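Local coordinates for protein terminase, small subunit (Thermus phage G20c, PDB 6EJQ) that probably recognises the packaging initiation site on viral DNA and regulates the ATPase of the large terminase subunit, working as a nine-membered ring, at residues R11-Y16 against H44-A49; M87-N92 against H101-P106. One frame throughout, in Å; residues are numbered along the deposited sequence.

Interaction 1 (R11-Y16 against H44-A49); sequences RVLKLY and HVLAEA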
# COMPACT_ATOMS: atom_id res chain seq x y z
N ARG B 11 34.94 -6.82 -18.03
CA ARG B 11 34.47 -8.14 -17.68
C ARG B 11 34.91 -8.60 -16.27
O ARG B 11 34.16 -9.30 -15.59
CB ARG B 11 34.86 -9.15 -18.76
CG ARG B 11 34.18 -10.50 -18.58
CD ARG B 11 33.87 -11.22 -19.89
NE ARG B 11 33.46 -12.60 -19.63
CZ ARG B 11 32.28 -12.98 -19.12
NH1 ARG B 11 31.33 -12.10 -18.80
NH2 ARG B 11 32.05 -14.28 -18.92
N VAL B 12 36.11 -8.20 -15.83
CA VAL B 12 36.58 -8.45 -14.46
C VAL B 12 35.63 -7.76 -13.49
O VAL B 12 35.16 -8.37 -12.53
CB VAL B 12 38.02 -7.93 -14.22
CG1 VAL B 12 38.37 -7.86 -12.73
CG2 VAL B 12 39.02 -8.81 -14.94
N LEU B 13 35.40 -6.47 -13.73
CA LEU B 13 34.50 -5.65 -12.92
C LEU B 13 33.06 -6.19 -12.93
O LEU B 13 32.43 -6.29 -11.88
CB LEU B 13 34.51 -4.20 -13.43
CG LEU B 13 33.66 -3.16 -12.70
CD1 LEU B 13 34.04 -3.08 -11.23
CD2 LEU B 13 33.82 -1.82 -13.37
N LYS B 14 32.57 -6.56 -14.11
CA LYS B 14 31.23 -7.11 -14.27
C LYS B 14 31.04 -8.34 -13.40
O LYS B 14 30.10 -8.40 -12.61
CB LYS B 14 30.95 -7.47 -15.72
CG LYS B 14 29.52 -7.92 -15.98
CD LYS B 14 29.31 -8.33 -17.43
CE LYS B 14 27.91 -8.87 -17.64
NZ LYS B 14 27.73 -9.56 -18.95
N LEU B 15 31.94 -9.31 -13.53
CA LEU B 15 31.81 -10.56 -12.79
C LEU B 15 31.90 -10.33 -11.29
O LEU B 15 31.17 -10.95 -10.52
CB LEU B 15 32.85 -11.58 -13.24
CG LEU B 15 32.72 -12.09 -14.68
CD1 LEU B 15 33.93 -12.94 -15.04
CD2 LEU B 15 31.44 -12.86 -14.89
N TYR B 16 32.77 -9.42 -10.87
CA TYR B 16 32.83 -9.02 -9.48
C TYR B 16 31.47 -8.47 -8.99
O TYR B 16 31.00 -8.85 -7.93
CB TYR B 16 33.94 -7.99 -9.23
CG TYR B 16 33.94 -7.50 -7.81
CD1 TYR B 16 34.38 -8.33 -6.77
CD2 TYR B 16 33.45 -6.24 -7.49
CE1 TYR B 16 34.36 -7.89 -5.45
CE2 TYR B 16 33.41 -5.79 -6.17
CZ TYR B 16 33.87 -6.62 -5.16
OH TYR B 16 33.84 -6.17 -3.86
N HIS B 44 44.11 -6.43 -8.36
CA HIS B 44 44.68 -5.15 -8.82
C HIS B 44 43.77 -4.48 -9.83
O HIS B 44 43.62 -3.27 -9.83
CB HIS B 44 46.08 -5.35 -9.41
CG HIS B 44 47.15 -5.54 -8.38
ND1 HIS B 44 47.46 -4.58 -7.45
CD2 HIS B 44 47.99 -6.58 -8.15
CE1 HIS B 44 48.43 -5.02 -6.67
NE2 HIS B 44 48.77 -6.23 -7.07
N VAL B 45 43.17 -5.28 -10.71
CA VAL B 45 42.25 -4.76 -11.72
C VAL B 45 41.01 -4.17 -11.05
O VAL B 45 40.58 -3.08 -11.42
CB VAL B 45 41.85 -5.84 -12.75
CG1 VAL B 45 40.75 -5.35 -13.68
CG2 VAL B 45 43.07 -6.27 -13.57
N LEU B 46 40.46 -4.88 -10.06
CA LEU B 46 39.31 -4.37 -9.32
C LEU B 46 39.65 -3.09 -8.56
O LEU B 46 38.87 -2.14 -8.58
CB LEU B 46 38.74 -5.41 -8.37
CG LEU B 46 38.07 -6.61 -9.04
CD1 LEU B 46 37.79 -7.69 -8.00
CD2 LEU B 46 36.79 -6.24 -9.76
N ALA B 47 40.83 -3.06 -7.94
CA ALA B 47 41.31 -1.87 -7.23
C ALA B 47 41.47 -0.67 -8.17
O ALA B 47 41.07 0.44 -7.80
CB ALA B 47 42.62 -2.15 -6.52
N GLU B 48 42.03 -0.90 -9.35
CA GLU B 48 42.15 0.17 -10.36
C GLU B 48 40.79 0.66 -10.85
O GLU B 48 40.56 1.86 -10.97
CB GLU B 48 42.99 -0.26 -11.58
CG GLU B 48 44.49 -0.41 -11.33
CD GLU B 48 45.16 0.86 -10.81
OE1 GLU B 48 45.04 1.92 -11.45
OE2 GLU B 48 45.82 0.78 -9.76
N ALA B 49 39.89 -0.29 -11.13
CA ALA B 49 38.51 0.04 -11.52
C ALA B 49 37.77 0.86 -10.43
O ALA B 49 37.06 1.80 -10.77
CB ALA B 49 37.74 -1.22 -11.86
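The hydrophobic core of the small N-terminal helical domain is closed here by its first and last helices, 4-17 and 39-53, where Val12, Leu13 and Tyr16 meet Val45, Leu46 and Ala49. The two short segments run almost perpendicular, with a crossing angle of -91° and axes 9.5 Å apart at closest approach. Leu46 contributes the largest share of the buried surface. Its CG stands anti to the carbonyl carbon (chi1 -68°), which sends the forked end across to the other helix, where CD2 settles among Val12, Leu13 and Tyr16. Leu46 CD2 lies 3.4 Å from Tyr16 CB and 3.7 Å from Val12 CG1, and it also rests on the backbone at Leu13 CA, 3.9 Å away. On the second branch, Leu46 CD1 comes obliquely to the near end of the aromatic ring and lies 3.7 Å from Tyr16 CD1. Both methyls thus lie against the root of the tyrosine side chain from one side. The domain belongs to the helix-turn-helix clan, and the intervening helix 22-33 completes the core: Leu29 packs on Val12, while Ile25 and Leu29 cover Leu15. On the N-terminal side of Leu46, the valines meet branch against branch, Val12 CG1 lying 3.6 Å from Val45 CG1. Ala49 follows Val45 by one helical turn, and Ala49 CB lies 4.2 Å from Leu13 CD1, a looser touch than that between the valines. No hydrogen bond joins the two segments; the contact is wholly apolar. Leu13 and Tyr16 also pack against Glu71 and Gln68, respectively, of a neighbouring subunit.

Interaction 2 (M87-N92 against H101-P106); sequences MLRNYN and HPDGTP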
# COMPACT_ATOMS: atom_id res chain seq x y z
N MET B 87 -5.52 -3.20 -26.67
CA MET B 87 -6.43 -3.44 -25.55
C MET B 87 -7.81 -2.87 -25.82
O MET B 87 -8.80 -3.56 -25.60
CB MET B 87 -5.85 -2.86 -24.26
CG MET B 87 -4.62 -3.60 -23.77
SD MET B 87 -3.72 -2.66 -22.53
CE MET B 87 -4.73 -2.99 -21.10
N LEU B 88 -7.86 -1.62 -26.28
CA LEU B 88 -9.11 -0.99 -26.69
C LEU B 88 -9.81 -1.76 -27.79
O LEU B 88 -11.03 -1.94 -27.74
CB LEU B 88 -8.87 0.42 -27.26
CG LEU B 88 -9.07 1.63 -26.39
CD1 LEU B 88 -8.95 2.86 -27.29
CD2 LEU B 88 -10.42 1.60 -25.67
N ARG B 89 -9.05 -2.15 -28.81
CA ARG B 89 -9.57 -2.89 -29.96
C ARG B 89 -10.25 -4.16 -29.49
O ARG B 89 -11.37 -4.47 -29.90
CB ARG B 89 -8.43 -3.23 -30.92
CG ARG B 89 -8.84 -3.90 -32.21
CD ARG B 89 -7.69 -4.01 -33.19
NE ARG B 89 -6.82 -5.17 -32.92
CZ ARG B 89 -6.49 -6.14 -33.79
NH1 ARG B 89 -6.93 -6.13 -35.05
NH2 ARG B 89 -5.68 -7.12 -33.40
N ASN B 90 -9.57 -4.88 -28.61
CA ASN B 90 -10.11 -6.10 -28.03
C ASN B 90 -11.35 -5.84 -27.18
O ASN B 90 -12.33 -6.57 -27.31
CB ASN B 90 -9.05 -6.83 -27.23
CG ASN B 90 -8.14 -7.64 -28.12
OD1 ASN B 90 -8.56 -8.64 -28.70
ND2 ASN B 90 -6.88 -7.22 -28.25
N TYR B 91 -11.32 -4.80 -26.34
CA TYR B 91 -12.49 -4.44 -25.54
C TYR B 91 -13.70 -4.14 -26.43
O TYR B 91 -14.81 -4.58 -26.12
CB TYR B 91 -12.22 -3.23 -24.63
CG TYR B 91 -13.42 -2.90 -23.76
CD1 TYR B 91 -13.71 -3.66 -22.64
CD2 TYR B 91 -14.28 -1.85 -24.08
CE1 TYR B 91 -14.81 -3.38 -21.85
CE2 TYR B 91 -15.39 -1.56 -23.30
CZ TYR B 91 -15.65 -2.33 -22.18
OH TYR B 91 -16.75 -2.07 -21.39
N ASN B 92 -13.48 -3.37 -27.49
CA ASN B 92 -14.57 -3.00 -28.40
C ASN B 92 -15.08 -4.20 -29.18
O ASN B 92 -16.27 -4.33 -29.38
CB ASN B 92 -14.14 -1.87 -29.35
CG ASN B 92 -13.92 -0.55 -28.63
OD1 ASN B 92 -14.43 -0.33 -27.53
ND2 ASN B 92 -13.13 0.34 -29.24
N HIS B 101 -10.96 -10.61 -35.04
CA HIS B 101 -10.82 -9.28 -35.64
C HIS B 101 -10.89 -9.40 -37.17
O HIS B 101 -10.80 -10.51 -37.70
CB HIS B 101 -9.52 -8.61 -35.18
CG HIS B 101 -9.44 -8.40 -33.70
ND1 HIS B 101 -10.17 -7.43 -33.05
CD2 HIS B 101 -8.74 -9.06 -32.74
CE1 HIS B 101 -9.92 -7.50 -31.75
NE2 HIS B 101 -9.05 -8.47 -31.54
N PRO B 102 -11.06 -8.27 -37.88
CA PRO B 102 -11.01 -8.30 -39.35
C PRO B 102 -9.72 -8.91 -39.94
O PRO B 102 -9.78 -9.51 -41.01
CB PRO B 102 -11.13 -6.82 -39.73
CG PRO B 102 -11.94 -6.22 -38.63
CD PRO B 102 -11.56 -6.97 -37.38
N ASP B 103 -8.59 -8.79 -39.24
CA ASP B 103 -7.32 -9.41 -39.68
C ASP B 103 -7.17 -10.92 -39.37
O ASP B 103 -6.10 -11.48 -39.61
CB ASP B 103 -6.10 -8.62 -39.16
CG ASP B 103 -5.96 -8.63 -37.63
OD1 ASP B 103 -6.65 -9.41 -36.93
OD2 ASP B 103 -5.14 -7.84 -37.12
N GLY B 104 -8.21 -11.56 -38.84
CA GLY B 104 -8.15 -12.99 -38.50
C GLY B 104 -7.68 -13.32 -37.09
O GLY B 104 -7.89 -14.46 -36.64
N THR B 105 -7.08 -12.36 -36.37
CA THR B 105 -6.52 -12.62 -35.05
C THR B 105 -7.63 -12.73 -34.00
O THR B 105 -8.68 -12.09 -34.14
CB THR B 105 -5.50 -11.54 -34.63
OG1 THR B 105 -6.13 -10.26 -34.55
CG2 THR B 105 -4.34 -11.48 -35.62
N PRO B 106 -7.42 -13.55 -32.95
CA PRO B 106 -8.48 -13.76 -31.95
C PRO B 106 -8.70 -12.56 -31.02
O PRO B 106 -7.75 -11.84 -30.69
CB PRO B 106 -7.96 -14.95 -31.15
CG PRO B 106 -6.49 -14.82 -31.21
CD PRO B 106 -6.18 -14.24 -32.57
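Arg89 and Asn90, consecutive residues near the C-terminal end of helix 59-95, grip His101 from two directions and tie down the loop that leads to helix 112-139. Arg89 leaves the helix with CG anti to the main-chain nitrogen (chi1 -175°) and bends at chi3 (82°), which lays its guanidinium flat over one face of the imidazole. The planes of the Arg89 guanidinium and the His101 ring are 12° apart and their centres 3.8 Å apart, with an offset toward the ring's rim: a parallel-displaced cation-pi stack. Beyond the ring, Arg89 NH1 forms a salt bridge to Asp103 OD2 at 3.2 Å, reaching the oxygen from above the carboxylate plane. NH2 adds a weak bond to Thr105 OG1.

Asn90 works at the imidazole's edge. His101 NE2 donates to Asn90 OD1 at 2.9 Å, with the acceptor in the ring plane but the donor well above the amide's carbonyl plane. OD1 also accepts from Ile108 N, and ND2 donates to Asn86 O, so both ends of the amide are engaged.

The loop is internally braced: His101 to Gly104 form a type I beta turn, and Asp103 OD1 accepts from Thr105 N at 3.0 Å, an Asx turn, and from Thr105 OG1 at 2.6 Å. The two carboxylate oxygens thus divide their work, one holding the turn and the other the arginine. The guanidinium on its face would be expected to disfavour a second proton on the imidazole, while the stack and the edge bond together fix the ring's orientation.

In the fold
Interaction 1 is complete in the N-terminal part of the chain before either segment of interaction 2 is reached; their centres lie 51 Å apart, on opposite sides of the chain's centre, with nearest atoms about 32 Å from each other. They share no helix. The 11-16/44-49 contact joins helices 4-17 and 39-53 of the N-terminal domain, whereas the 87-92/101-106 contact secures the loop between helices 59-95 and 112-139, in the C-terminal domain. Helix 59-95, next in sequence after 39-53, spans much of the separation. Both contacts border a neighbouring subunit, so each local fold is built into the nine-membered ring through which genomic DNA is translocated.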